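Local coordinates for protein glutathione s-transferase III (PDB 1AW9) that probably conjugates reduced glutathione to hydrophobic electrophiles, and so takes part in the detoxification of herbicides in maize, at residues Pro43-Leu46 with Ala47-Phe51; Gly82-Leu85 with Leu86-Thr89; Leu99-Glu102 with Ser103-Tyr107; Leu113-Leu117 with Leu118-Leu122; Lys191-Trp194 with Glu195-Ala199. All blocks are in the same frame, centred on the assembly; numbering follows the deposited sequence.

Contact 1 (Pro43-Leu46 with Ala47-Phe51); sequences PDFL and ALNPF. Unlike the reference sequence in segment 47-51: Ala47 (reference Thr).
Phe45, Leu48 and Asn49 meet in a local contact round a short 3-10 turn, in the loop between strands 28-31 and 56-59. The Phe45 carbonyl is gripped twice. Leu48 N donates to Phe45 O at 2.6 Å from above the carbonyl plane. Asn49 N donates to the same O at 3.0 Å, with the hydrogen-bond angle bent to 146°. The phenyl ring swings back over this turn because CG is anti to the backbone N (chi1 167°). Its CE2 then lies 3.5 Å from Asn49 CB, and its CE1 lies 3.8 Å from Leu48 CB. Asn49 N sits over one face, toward the rim. This is the long connection of the thioredoxin-like N-terminal domain, which probably carries glutathione-binding residues before this turn, His40 and Lys41, and after it, Gln53 and Ile54. Phe45 packs on Ile54. Replacing Phe45 by an alanine would probably open a gap beside Leu48, Asn49 CB and Ile54, with the backbone bonds to its carbonyl left in place. Leu46 also reaches forward: its CD2 lies 3.3 Å from Asn49 O, and its CA makes a CA-H...O contact with the same oxygen. Leu48 and Asn49 reach strand 62-65, packing on Val63 and Phe65.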
loop_
_atom_site.group_PDB
_atom_site.type_symbol
_atom_site.label_atom_id
_atom_site.label_comp_id
_atom_site.label_asym_id
_atom_site.label_seq_id
_atom_site.Cartn_x
_atom_site.Cartn_y
_atom_site.Cartn_z
ATOM N N PRO A 43 -21.976 22.314 1.144
ATOM C CA PRO A 43 -22.699 21.159 1.704
ATOM C C PRO A 43 -24.249 21.028 1.675
ATOM O O PRO A 43 -24.925 21.434 2.638
ATOM C CB PRO A 43 -22.170 21.150 3.136
ATOM C CG PRO A 43 -20.663 21.512 2.943
ATOM C CD PRO A 43 -20.571 22.260 1.603
ATOM N N ASP A 44 -24.790 20.308 0.687
ATOM C CA ASP A 44 -26.250 20.155 0.598
ATOM C C ASP A 44 -26.897 18.826 1.029
ATOM O O ASP A 44 -27.844 18.812 1.824
ATOM C CB ASP A 44 -26.741 20.545 -0.790
ATOM C CG ASP A 44 -27.758 21.685 -0.747
ATOM O OD1 ASP A 44 -27.536 22.642 0.040
ATOM O OD2 ASP A 44 -28.766 21.625 -1.501
ATOM N N PHE A 45 -26.440 17.718 0.447
ATOM C CA PHE A 45 -26.946 16.380 0.796
ATOM C C PHE A 45 -26.523 16.101 2.247
ATOM O O PHE A 45 -27.155 15.312 2.960
ATOM C CB PHE A 45 -26.354 15.326 -0.179
ATOM C CG PHE A 45 -26.555 13.889 0.250
ATOM C CD1 PHE A 45 -27.824 13.312 0.253
ATOM C CD2 PHE A 45 -25.471 13.124 0.678
ATOM C CE1 PHE A 45 -28.002 11.996 0.685
ATOM C CE2 PHE A 45 -25.644 11.811 1.109
ATOM C CZ PHE A 45 -26.900 11.246 1.116
ATOM N N LEU A 46 -25.486 16.816 2.684
ATOM C CA LEU A 46 -24.954 16.688 4.021
ATOM C C LEU A 46 -25.996 16.855 5.081
ATOM O O LEU A 46 -25.749 16.581 6.236
ATOM C CB LEU A 46 -23.828 17.677 4.245
ATOM C CG LEU A 46 -22.544 17.275 3.519
ATOM C CD1 LEU A 46 -21.384 18.018 4.146
ATOM C CD2 LEU A 46 -22.314 15.793 3.664
ATOM N N ALA A 47 -27.156 17.342 4.676
ATOM C CA ALA A 47 -28.296 17.541 5.558
ATOM C C ALA A 47 -29.039 16.220 5.785
ATOM O O ALA A 47 -29.694 16.036 6.818
ATOM C CB ALA A 47 -29.237 18.575 4.946
ATOM N N LEU A 48 -29.036 15.347 4.778
ATOM C CA LEU A 48 -29.666 14.049 4.930
ATOM C C LEU A 48 -28.607 13.215 5.613
ATOM O O LEU A 48 -28.781 12.819 6.773
ATOM C CB LEU A 48 -30.046 13.473 3.571
ATOM C CG LEU A 48 -31.084 14.360 2.874
ATOM C CD1 LEU A 48 -31.489 13.784 1.536
ATOM C CD2 LEU A 48 -32.300 14.517 3.777
ATOM N N ASN A 49 -27.460 13.066 4.942
ATOM C CA ASN A 49 -26.334 12.296 5.488
ATOM C C ASN A 49 -25.105 13.174 5.744
ATOM O O ASN A 49 -24.417 13.548 4.800
ATOM C CB ASN A 49 -25.925 11.158 4.543
ATOM C CG ASN A 49 -24.922 10.202 5.179
ATOM O OD1 ASN A 49 -24.541 9.197 4.589
ATOM N ND2 ASN A 49 -24.534 10.479 6.404
ATOM N N PRO A 50 -24.802 13.483 7.019
ATOM C CA PRO A 50 -23.635 14.315 7.321
ATOM C C PRO A 50 -22.329 13.654 6.901
ATOM O O PRO A 50 -21.339 14.351 6.680
ATOM C CB PRO A 50 -23.745 14.558 8.827
ATOM C CG PRO A 50 -24.546 13.426 9.307
ATOM C CD PRO A 50 -25.580 13.228 8.237
ATOM N N PHE A 51 -22.331 12.323 6.745
ATOM C CA PHE A 51 -21.128 11.623 6.267
ATOM C C PHE A 51 -21.012 11.779 4.767
ATOM O O PHE A 51 -19.987 11.433 4.186
ATOM C CB PHE A 51 -21.109 10.146 6.652
ATOM C CG PHE A 51 -20.936 9.940 8.112
ATOM C CD1 PHE A 51 -19.684 10.057 8.690
ATOM C CD2 PHE A 51 -22.027 9.728 8.925
ATOM C CE1 PHE A 51 -19.524 9.980 10.052
ATOM C CE2 PHE A 51 -21.875 9.650 10.298
ATOM C CZ PHE A 51 -20.616 9.776 10.865
#

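Contact 2 (Gly82-Leu85 with Leu86-Thr89); sequences GTDL and LPAT
The flat carboxylate of Asp84 spreads beside the backbone of Leu86 and Pro87, one oxygen to each. OD1 receives Leu86 N at 3.3 Å, a weak hydrogen bond bent to 142°. OD2 lies 3.4 Å from Pro87 CA. The Pro87 ring meets the backbone of Asp84 instead, with Pro87 CG 3.1 Å from Asp84 O. The bond from Leu86 N to a side-chain oxygen two residues earlier is that of an Asx turn. The carboxylate gets there because CG of Asp84 is anti to its own N (chi1 -171°), which folds the group forward along the chain. A water then closes a second link. It donates to Asp84 OD2 and to Leu86 O, both at 2.9 Å. With a leucine in place of Asp84, Leu86 N would probably lose its side-chain acceptor and the water the carboxylate oxygen it donates to. The turn lies in the loop between helices 67-77 and 92-122. Leu86 packs on helix 67-77, and Leu85 on Phe161. OD1 and Leu86 O are both acceptors 3.3 Å apart and cannot bond to each other. The water donates to the other carboxylate oxygen and to Leu86 O, so it probably eases the repulsion between the carboxylate and the carbonyl oxygen.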
loop_
_atom_site.group_PDB
_atom_site.type_symbol
_atom_site.label_atom_id
_atom_site.label_comp_id
_atom_site.label_asym_id
_atom_site.label_seq_id
_atom_site.Cartn_x
_atom_site.Cartn_y
_atom_site.Cartn_z
ATOM N N GLY A 82 -45.513 -7.304 3.405
ATOM C CA GLY A 82 -44.722 -8.309 2.710
ATOM C C GLY A 82 -44.083 -9.372 3.581
ATOM O O GLY A 82 -44.571 -9.693 4.666
ATOM N N THR A 83 -42.937 -9.859 3.119
ATOM C CA THR A 83 -42.177 -10.898 3.787
ATOM C C THR A 83 -41.728 -10.528 5.171
ATOM O O THR A 83 -41.327 -9.400 5.441
ATOM C CB THR A 83 -40.903 -11.224 2.991
ATOM O OG1 THR A 83 -41.252 -11.511 1.629
ATOM C CG2 THR A 83 -40.143 -12.396 3.607
ATOM N N ASP A 84 -41.710 -11.515 6.037
ATOM C CA ASP A 84 -41.263 -11.264 7.370
ATOM C C ASP A 84 -39.753 -11.479 7.280
ATOM O O ASP A 84 -39.291 -12.626 7.266
ATOM C CB ASP A 84 -41.897 -12.262 8.337
ATOM C CG ASP A 84 -41.641 -11.910 9.793
ATOM O OD1 ASP A 84 -41.004 -10.851 10.060
ATOM O OD2 ASP A 84 -42.095 -12.693 10.669
ATOM N N LEU A 85 -38.991 -10.393 7.133
ATOM C CA LEU A 85 -37.529 -10.525 7.039
ATOM C C LEU A 85 -36.923 -10.823 8.406
ATOM O O LEU A 85 -35.753 -11.199 8.521
ATOM C CB LEU A 85 -36.893 -9.300 6.370
ATOM C CG LEU A 85 -37.284 -9.054 4.917
ATOM C CD1 LEU A 85 -36.843 -7.694 4.507
ATOM C CD2 LEU A 85 -36.735 -10.090 3.992
ATOM N N LEU A 86 -37.734 -10.706 9.443
ATOM C CA LEU A 86 -37.270 -11.014 10.783
ATOM C C LEU A 86 -38.229 -12.020 11.453
ATOM O O LEU A 86 -38.893 -11.684 12.438
ATOM C CB LEU A 86 -37.136 -9.722 11.606
ATOM C CG LEU A 86 -36.055 -8.694 11.200
ATOM C CD1 LEU A 86 -36.366 -7.341 11.813
ATOM C CD2 LEU A 86 -34.675 -9.154 11.604
ATOM N N PRO A 87 -38.326 -13.264 10.907
ATOM C CA PRO A 87 -39.200 -14.314 11.441
ATOM C C PRO A 87 -38.803 -14.687 12.845
ATOM O O PRO A 87 -37.621 -14.809 13.133
ATOM C CB PRO A 87 -38.924 -15.494 10.510
ATOM C CG PRO A 87 -38.532 -14.852 9.237
ATOM C CD PRO A 87 -37.603 -13.785 9.732
ATOM N N ALA A 88 -39.785 -14.875 13.718
ATOM C CA ALA A 88 -39.500 -15.282 15.090
ATOM C C ALA A 88 -39.217 -16.797 15.089
ATOM O O ALA A 88 -38.815 -17.387 16.105
ATOM C CB ALA A 88 -40.668 -14.939 16.005
ATOM N N THR A 89 -39.432 -17.409 13.926
ATOM C CA THR A 89 -39.166 -18.826 13.728
ATOM C C THR A 89 -37.680 -19.042 13.389
ATOM O O THR A 89 -37.155 -20.154 13.550
ATOM C CB THR A 89 -40.032 -19.394 12.582
ATOM O OG1 THR A 89 -40.128 -18.418 11.530
ATOM C CG2 THR A 89 -41.434 -19.766 13.098
HETATM O O HOH W 1 -41.597 -11.627 13.362
#

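Contact 3 (Leu99-Glu102 with Ser103-Tyr107); sequences LEVE and SHHFY
Helix 92-122, the long helix that lines the dimer interface, holds this contact, and Val101, His105 and Phe106 meet at a wider pi-type turn within it. Val101 O takes two donors there: His105 N at 2.7 Å and Phe106 N at 3.2 Å. The next bond, Tyr107 N to Glu102 O, spans five residues at 2.7 Å and is nearly straight (166°). One turn earlier the pattern is still alpha-helical, with His104 N on Glu100 O at 2.8 Å. Glu100 and His104 run side by side along the helix. Glu100 bends at chi2 (-68°), which brings its carboxylate to the edge of the imidazole. The bond from His104 NE2 to Glu100 OE1 is weak, and its geometry is doubtful. Glu102 crosses Tyr107 obliquely, its OE2 3.7 Å from Tyr107 CB. Its charge is met by a salt bridge to Arg68. Tyr107 OH bonds to Asn13, a likely glutathione-binding residue. His105 stacks on Phe51 of a neighbouring subunit, and its NE2 bonds to Gln53 of that subunit. Val101, His105 and Phe106 pack on helix 129-152, Phe106 also touches helix 169-176, and Ser103 rests on Arg68 of helix 67-77.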
loop_
_atom_site.group_PDB
_atom_site.type_symbol
_atom_site.label_atom_id
_atom_site.label_comp_id
_atom_site.label_asym_id
_atom_site.label_seq_id
_atom_site.Cartn_x
_atom_site.Cartn_y
_atom_site.Cartn_z
ATOM N N LEU A 99 -25.671 -11.526 10.050
ATOM C CA LEU A 99 -25.888 -10.115 9.640
ATOM C C LEU A 99 -24.549 -9.427 9.754
ATOM O O LEU A 99 -24.226 -8.574 8.951
ATOM C CB LEU A 99 -26.899 -9.388 10.534
ATOM C CG LEU A 99 -28.364 -9.638 10.197
ATOM C CD1 LEU A 99 -29.282 -9.207 11.367
ATOM C CD2 LEU A 99 -28.734 -8.973 8.863
ATOM N N GLU A 100 -23.821 -9.753 10.810
ATOM C CA GLU A 100 -22.494 -9.229 11.023
ATOM C C GLU A 100 -21.459 -9.885 10.083
ATOM O O GLU A 100 -20.537 -9.211 9.576
ATOM C CB GLU A 100 -22.119 -9.433 12.467
ATOM C CG GLU A 100 -22.675 -8.387 13.312
ATOM C CD GLU A 100 -22.010 -7.037 12.998
ATOM O OE1 GLU A 100 -20.815 -6.871 13.347
ATOM O OE2 GLU A 100 -22.666 -6.156 12.397
ATOM N N VAL A 101 -21.580 -11.193 9.849
ATOM C CA VAL A 101 -20.646 -11.859 8.943
ATOM C C VAL A 101 -20.680 -11.169 7.571
ATOM O O VAL A 101 -19.635 -10.917 6.965
ATOM C CB VAL A 101 -20.946 -13.385 8.804
ATOM C CG1 VAL A 101 -20.101 -13.998 7.700
ATOM C CG2 VAL A 101 -20.645 -14.083 10.103
ATOM N N GLU A 102 -21.875 -10.835 7.098
ATOM C CA GLU A 102 -22.044 -10.177 5.802
ATOM C C GLU A 102 -21.362 -8.808 5.793
ATOM O O GLU A 102 -20.707 -8.435 4.819
ATOM C CB GLU A 102 -23.535 -10.012 5.470
ATOM C CG GLU A 102 -23.862 -9.355 4.112
ATOM C CD GLU A 102 -23.912 -7.815 4.146
ATOM O OE1 GLU A 102 -24.522 -7.255 5.066
ATOM O OE2 GLU A 102 -23.346 -7.145 3.257
ATOM N N SER A 103 -21.502 -8.096 6.903
ATOM C CA SER A 103 -20.984 -6.761 7.090
ATOM C C SER A 103 -19.477 -6.743 7.191
ATOM O O SER A 103 -18.831 -5.874 6.596
ATOM C CB SER A 103 -21.573 -6.223 8.384
ATOM O OG SER A 103 -21.601 -4.820 8.413
ATOM N N HIS A 104 -18.924 -7.702 7.927
ATOM C CA HIS A 104 -17.492 -7.764 8.140
ATOM C C HIS A 104 -16.662 -8.719 7.337
ATOM O O HIS A 104 -15.434 -8.597 7.337
ATOM C CB HIS A 104 -17.209 -7.986 9.604
ATOM C CG HIS A 104 -17.772 -6.905 10.448
ATOM N ND1 HIS A 104 -17.575 -5.569 10.147
ATOM C CD2 HIS A 104 -18.635 -6.939 11.487
ATOM C CE1 HIS A 104 -18.301 -4.827 10.961
ATOM N NE2 HIS A 104 -18.958 -5.631 11.784
ATOM N N HIS A 105 -17.281 -9.691 6.689
ATOM C CA HIS A 105 -16.513 -10.644 5.907
ATOM C C HIS A 105 -16.840 -10.726 4.466
ATOM O O HIS A 105 -15.955 -10.905 3.638
ATOM C CB HIS A 105 -16.635 -12.024 6.498
ATOM C CG HIS A 105 -15.979 -12.121 7.805
ATOM N ND1 HIS A 105 -16.663 -11.927 8.983
ATOM C CD2 HIS A 105 -14.678 -12.270 8.133
ATOM C CE1 HIS A 105 -15.805 -11.951 9.982
ATOM N NE2 HIS A 105 -14.592 -12.155 9.494
ATOM N N PHE A 106 -18.110 -10.633 4.155
ATOM C CA PHE A 106 -18.537 -10.724 2.779
ATOM C C PHE A 106 -18.398 -9.363 2.109
ATOM O O PHE A 106 -17.643 -9.207 1.138
ATOM C CB PHE A 106 -19.986 -11.261 2.724
ATOM C CG PHE A 106 -20.550 -11.349 1.335
ATOM C CD1 PHE A 106 -20.296 -12.458 0.529
ATOM C CD2 PHE A 106 -21.280 -10.294 0.799
ATOM C CE1 PHE A 106 -20.750 -12.507 -0.801
ATOM C CE2 PHE A 106 -21.742 -10.333 -0.531
ATOM C CZ PHE A 106 -21.467 -11.445 -1.328
ATOM N N TYR A 107 -19.059 -8.373 2.669
ATOM C CA TYR A 107 -19.018 -7.055 2.050
ATOM C C TYR A 107 -17.621 -6.490 1.761
ATOM O O TYR A 107 -17.295 -6.209 0.601
ATOM C CB TYR A 107 -19.854 -6.029 2.853
ATOM C CG TYR A 107 -19.847 -4.655 2.219
ATOM C CD1 TYR A 107 -20.497 -4.439 1.017
ATOM C CD2 TYR A 107 -19.131 -3.616 2.781
ATOM C CE1 TYR A 107 -20.427 -3.212 0.362
ATOM C CE2 TYR A 107 -19.046 -2.357 2.133
ATOM C CZ TYR A 107 -19.700 -2.161 0.910
ATOM O OH TYR A 107 -19.639 -0.956 0.189
#

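Contact 4 (Leu113-Leu117 with Leu118-Leu122); sequences LVFQL and LVRPL
Phe115 and Arg120 meet near the end of helix 92-122, where the ring lies against the aliphatic part of the arginine. Phe115 has CG anti to the backbone N (chi1 171°), and this sends the ring forward along the helix. Its CZ comes to 3.2 Å from Arg120 CG and its CE2 to 3.4 Å from Arg120 CD. The ring and guanidinium planes are only 11° apart, but it is the methylenes that touch the ring. Val119 also touches the ring, its CB 3.7 Å from Phe115 CD1, the two side chains crossing at about a right angle. Arg120 is bent at chi3 (65°), which turns its guanidinium toward Gln116. Gln116 is bent too, at chi2, and the two side chains lie side by side, pointing the same way. Arg120 NH1 donates to Gln116 OE1 at 3.1 Å, on a lone pair in the amide plane, while the amide and guanidinium planes stand nearly square. Val114 and Leu118 pair on another side, CG1 to CD1 at 4.1 Å. The backbone widens here: Arg120 N bonds to Phe115 O at 3.1 Å, five residues back. Pro121 follows, with no N-H to offer, and the helix kinks. Phe115 meets Phe115 of a neighbouring subunit. Gln116 OE1 also accepts from Asp128 N. Two donors thus share this one oxygen, which probably fixes the rotation of the amide and ties the last turns of the helix to the loop before helix 129-152.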
loop_
_atom_site.group_PDB
_atom_site.type_symbol
_atom_site.label_atom_id
_atom_site.label_comp_id
_atom_site.label_asym_id
_atom_site.label_seq_id
_atom_site.Cartn_x
_atom_site.Cartn_y
_atom_site.Cartn_z
ATOM N N LEU A 113 -13.911 -6.177 -5.301
ATOM C CA LEU A 113 -13.953 -6.969 -6.519
ATOM C C LEU A 113 -14.899 -6.352 -7.553
ATOM O O LEU A 113 -14.591 -6.304 -8.741
ATOM C CB LEU A 113 -14.361 -8.416 -6.207
ATOM C CG LEU A 113 -13.334 -9.259 -5.443
ATOM C CD1 LEU A 113 -13.880 -10.643 -5.216
ATOM C CD2 LEU A 113 -12.039 -9.358 -6.199
ATOM N N VAL A 114 -16.059 -5.887 -7.100
ATOM C CA VAL A 114 -17.043 -5.261 -7.994
ATOM C C VAL A 114 -16.494 -3.935 -8.468
ATOM O O VAL A 114 -16.621 -3.584 -9.635
ATOM C CB VAL A 114 -18.394 -5.053 -7.281
ATOM C CG1 VAL A 114 -19.243 -4.081 -8.052
ATOM C CG2 VAL A 114 -19.091 -6.407 -7.134
ATOM N N PHE A 115 -15.792 -3.248 -7.585
ATOM C CA PHE A 115 -15.209 -1.985 -7.932
ATOM C C PHE A 115 -14.092 -2.056 -8.981
ATOM O O PHE A 115 -14.038 -1.236 -9.898
ATOM C CB PHE A 115 -14.664 -1.280 -6.720
ATOM C CG PHE A 115 -13.878 -0.103 -7.089
ATOM C CD1 PHE A 115 -14.513 0.994 -7.660
ATOM C CD2 PHE A 115 -12.488 -0.140 -7.043
ATOM C CE1 PHE A 115 -13.786 2.035 -8.190
ATOM C CE2 PHE A 115 -11.748 0.898 -7.569
ATOM C CZ PHE A 115 -12.401 1.991 -8.151
ATOM N N GLN A 116 -13.133 -2.949 -8.781
ATOM C CA GLN A 116 -12.033 -3.099 -9.719
ATOM C C GLN A 116 -12.439 -3.726 -11.065
ATOM O O GLN A 116 -11.932 -3.339 -12.116
ATOM C CB GLN A 116 -10.936 -3.961 -9.095
ATOM C CG GLN A 116 -10.276 -3.377 -7.908
ATOM C CD GLN A 116 -9.442 -2.210 -8.271
ATOM O OE1 GLN A 116 -8.922 -2.130 -9.381
ATOM N NE2 GLN A 116 -9.301 -1.282 -7.360
ATOM N N LEU A 117 -13.332 -4.709 -11.028
ATOM C CA LEU A 117 -13.707 -5.425 -12.239
ATOM C C LEU A 117 -14.874 -4.854 -13.038
ATOM O O LEU A 117 -14.997 -5.163 -14.220
ATOM C CB LEU A 117 -13.972 -6.911 -11.910
ATOM C CG LEU A 117 -12.860 -7.690 -11.204
ATOM C CD1 LEU A 117 -13.381 -8.999 -10.620
ATOM C CD2 LEU A 117 -11.741 -7.940 -12.183
ATOM N N LEU A 118 -15.727 -4.042 -12.403
ATOM C CA LEU A 118 -16.887 -3.441 -13.074
ATOM C C LEU A 118 -16.865 -1.933 -13.229
ATOM O O LEU A 118 -17.100 -1.424 -14.323
ATOM C CB LEU A 118 -18.169 -3.802 -12.355
ATOM C CG LEU A 118 -18.676 -5.206 -12.607
ATOM C CD1 LEU A 118 -19.956 -5.392 -11.829
ATOM C CD2 LEU A 118 -18.921 -5.398 -14.088
ATOM N N VAL A 119 -16.616 -1.229 -12.125
ATOM C CA VAL A 119 -16.593 0.231 -12.102
ATOM C C VAL A 119 -15.401 0.882 -12.816
ATOM O O VAL A 119 -15.578 1.730 -13.691
ATOM C CB VAL A 119 -16.630 0.727 -10.652
ATOM C CG1 VAL A 119 -16.647 2.279 -10.595
ATOM C CG2 VAL A 119 -17.836 0.104 -9.918
ATOM N N ARG A 120 -14.187 0.507 -12.422
ATOM C CA ARG A 120 -12.983 1.064 -13.018
ATOM C C ARG A 120 -12.906 1.007 -14.520
ATOM O O ARG A 120 -12.522 1.982 -15.137
ATOM C CB ARG A 120 -11.725 0.455 -12.415
ATOM C CG ARG A 120 -11.562 0.865 -10.994
ATOM C CD ARG A 120 -10.176 0.652 -10.531
ATOM N NE ARG A 120 -9.266 1.527 -11.248
ATOM C CZ ARG A 120 -7.958 1.316 -11.337
ATOM N NH1 ARG A 120 -7.404 0.256 -10.741
ATOM N NH2 ARG A 120 -7.203 2.155 -12.045
ATOM N N PRO A 121 -13.172 -0.163 -15.119
ATOM C CA PRO A 121 -13.103 -0.220 -16.572
ATOM C C PRO A 121 -14.149 0.735 -17.172
ATOM O O PRO A 121 -13.898 1.351 -18.189
ATOM C CB PRO A 121 -13.423 -1.685 -16.862
ATOM C CG PRO A 121 -12.955 -2.383 -15.650
ATOM C CD PRO A 121 -13.448 -1.499 -14.563
ATOM N N LEU A 122 -15.307 0.883 -16.541
ATOM C CA LEU A 122 -16.320 1.807 -17.061
ATOM C C LEU A 122 -15.822 3.258 -17.020
ATOM O O LEU A 122 -16.309 4.121 -17.739
ATOM C CB LEU A 122 -17.613 1.703 -16.258
ATOM C CG LEU A 122 -18.495 0.471 -16.455
ATOM C CD1 LEU A 122 -19.638 0.485 -15.451
ATOM C CD2 LEU A 122 -19.042 0.419 -17.876
#

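Contact 5 (Lys191-Trp194 with Glu195-Ala199); sequences KAWW and EAIVA
Trp194 and Val198, with Trp193 and Ile197, form the packed side of helix 188-199, while the charged ends of Lys191, partly exposed, and Glu195, exposed, lie on its looser solvent side. Val198 CG2 sits over the centre of the Trp194 six-membered ring, 3.6 Å from its centroid, a CH-pi contact. This methyl is modelled too close to Trp194 O, so its exact place is doubtful. Ile197 CD1 covers one face of the Trp193 ring off centre, 4.1 Å from the centroid of its five-membered part. Here the two side chains run side by side and point the same way. Each tryptophan has CG anti to the backbone N, chi1 168° for Trp193 and 163° for Trp194, which brings each ring against the residue four places on, Ile197 for Trp193 and Val198 for Trp194. Trp194 also touches Ile197, its CE3 4.1 Å from Ile197 CB. The charged pair is wider. Lys191 NZ lies 3.6 Å from Glu195 OE1, a long salt bridge between residues one turn apart, beside the ordinary helix bond of Glu195 N to Lys191 O at 2.8 Å. Trp193 NE1 is held by Asp165 OD2. Within the helical C-terminal domain, both tryptophans pack on Leu172 of helix 169-176. Trp194 and Val198 rest on Phe203 of helix 201-209.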
loop_
_atom_site.group_PDB
_atom_site.type_symbol
_atom_site.label_atom_id
_atom_site.label_comp_id
_atom_site.label_asym_id
_atom_site.label_seq_id
_atom_site.Cartn_x
_atom_site.Cartn_y
_atom_site.Cartn_z
ATOM N N LYS A 191 -24.022 -21.701 -4.392
ATOM C CA LYS A 191 -24.686 -21.580 -5.694
ATOM C C LYS A 191 -26.211 -21.825 -5.629
ATOM O O LYS A 191 -27.003 -21.011 -6.126
ATOM C CB LYS A 191 -24.029 -22.536 -6.682
ATOM C CG LYS A 191 -24.516 -22.394 -8.087
ATOM C CD LYS A 191 -23.718 -23.331 -8.942
ATOM C CE LYS A 191 -24.348 -23.543 -10.298
ATOM N NZ LYS A 191 -25.578 -24.397 -10.184
ATOM N N ALA A 192 -26.625 -22.933 -5.014
ATOM C CA ALA A 192 -28.051 -23.238 -4.857
ATOM C C ALA A 192 -28.731 -22.093 -4.086
ATOM O O ALA A 192 -29.749 -21.543 -4.514
ATOM C CB ALA A 192 -28.196 -24.523 -4.091
ATOM N N TRP A 193 -28.133 -21.724 -2.956
ATOM C CA TRP A 193 -28.633 -20.650 -2.105
ATOM C C TRP A 193 -28.819 -19.367 -2.889
ATOM O O TRP A 193 -29.834 -18.698 -2.758
ATOM C CB TRP A 193 -27.670 -20.442 -0.947
ATOM C CG TRP A 193 -27.879 -19.193 -0.145
ATOM C CD1 TRP A 193 -28.905 -18.931 0.713
ATOM C CD2 TRP A 193 -26.961 -18.093 -0.019
ATOM N NE1 TRP A 193 -28.677 -17.752 1.385
ATOM C CE2 TRP A 193 -27.484 -17.218 0.960
ATOM C CE3 TRP A 193 -25.732 -17.770 -0.625
ATOM C CZ2 TRP A 193 -26.818 -16.037 1.353
ATOM C CZ3 TRP A 193 -25.068 -16.586 -0.231
ATOM C CH2 TRP A 193 -25.620 -15.741 0.746
ATOM N N TRP A 194 -27.844 -19.028 -3.722
ATOM C CA TRP A 194 -27.890 -17.824 -4.565
ATOM C C TRP A 194 -28.974 -17.961 -5.619
ATOM O O TRP A 194 -29.693 -17.018 -5.906
ATOM C CB TRP A 194 -26.533 -17.615 -5.263
ATOM C CG TRP A 194 -26.563 -16.684 -6.418
ATOM C CD1 TRP A 194 -26.075 -16.922 -7.667
ATOM C CD2 TRP A 194 -27.117 -15.354 -6.444
ATOM N NE1 TRP A 194 -26.292 -15.824 -8.481
ATOM C CE2 TRP A 194 -26.924 -14.850 -7.757
ATOM C CE3 TRP A 194 -27.763 -14.546 -5.491
ATOM C CZ2 TRP A 194 -27.362 -13.564 -8.145
ATOM C CZ3 TRP A 194 -28.206 -13.257 -5.884
ATOM C CH2 TRP A 194 -27.997 -12.788 -7.202
ATOM N N GLU A 195 -29.080 -19.132 -6.227
ATOM C CA GLU A 195 -30.091 -19.311 -7.232
ATOM C C GLU A 195 -31.466 -19.243 -6.645
ATOM O O GLU A 195 -32.393 -18.761 -7.300
ATOM C CB GLU A 195 -29.850 -20.578 -7.980
ATOM C CG GLU A 195 -28.749 -20.318 -8.933
ATOM C CD GLU A 195 -28.278 -21.549 -9.627
ATOM O OE1 GLU A 195 -28.485 -22.668 -9.093
ATOM O OE2 GLU A 195 -27.670 -21.385 -10.710
ATOM N N ALA A 196 -31.597 -19.665 -5.394
ATOM C CA ALA A 196 -32.883 -19.556 -4.731
ATOM C C ALA A 196 -33.229 -18.072 -4.543
ATOM O O ALA A 196 -34.382 -17.674 -4.727
ATOM C CB ALA A 196 -32.849 -20.242 -3.399
ATOM N N ILE A 197 -32.245 -17.239 -4.188
ATOM C CA ILE A 197 -32.497 -15.793 -3.956
ATOM C C ILE A 197 -32.939 -15.062 -5.231
ATOM O O ILE A 197 -33.780 -14.174 -5.183
ATOM C CB ILE A 197 -31.245 -15.042 -3.352
ATOM C CG1 ILE A 197 -30.856 -15.639 -1.998
ATOM C CG2 ILE A 197 -31.531 -13.542 -3.208
ATOM C CD1 ILE A 197 -29.599 -15.030 -1.388
ATOM N N VAL A 198 -32.318 -15.396 -6.355
ATOM C CA VAL A 198 -32.656 -14.760 -7.625
ATOM C C VAL A 198 -34.073 -15.107 -8.046
ATOM O O VAL A 198 -34.708 -14.312 -8.709
ATOM C CB VAL A 198 -31.721 -15.179 -8.780
ATOM C CG1 VAL A 198 -31.428 -13.981 -9.690
ATOM C CG2 VAL A 198 -30.463 -15.699 -8.258
ATOM N N ALA A 199 -34.522 -16.318 -7.712
ATOM C CA ALA A 199 -35.866 -16.808 -8.030
ATOM C C ALA A 199 -36.974 -16.034 -7.328
ATOM O O ALA A 199 -38.119 -16.044 -7.783
ATOM C CB ALA A 199 -35.991 -18.310 -7.684
#

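Overall arrangement
The five contacts follow one another along the chain. Contact 1 belongs to the thioredoxin-like N-terminal domain, and contact 2 to the loop that leads from helix 67-77 into helix 92-122. Contacts 3 and 4 share that helix, their centres about 21 Å apart, and contact 5 lies on helix 188-199. The centre of contact 3 is about 18 Å from that of contact 5 and about 20 Å from that of contact 2. Contact 1 is remote from contact 5, about 36 Å between centres. Contacts 1 and 3 both touch the second subunit, and contacts 1 and 4 the third. The loop of the N-terminal domain and the long helix thus both face other subunits, which is consistent with a part in assembly, while contacts 2 and 5 pack within their own chain.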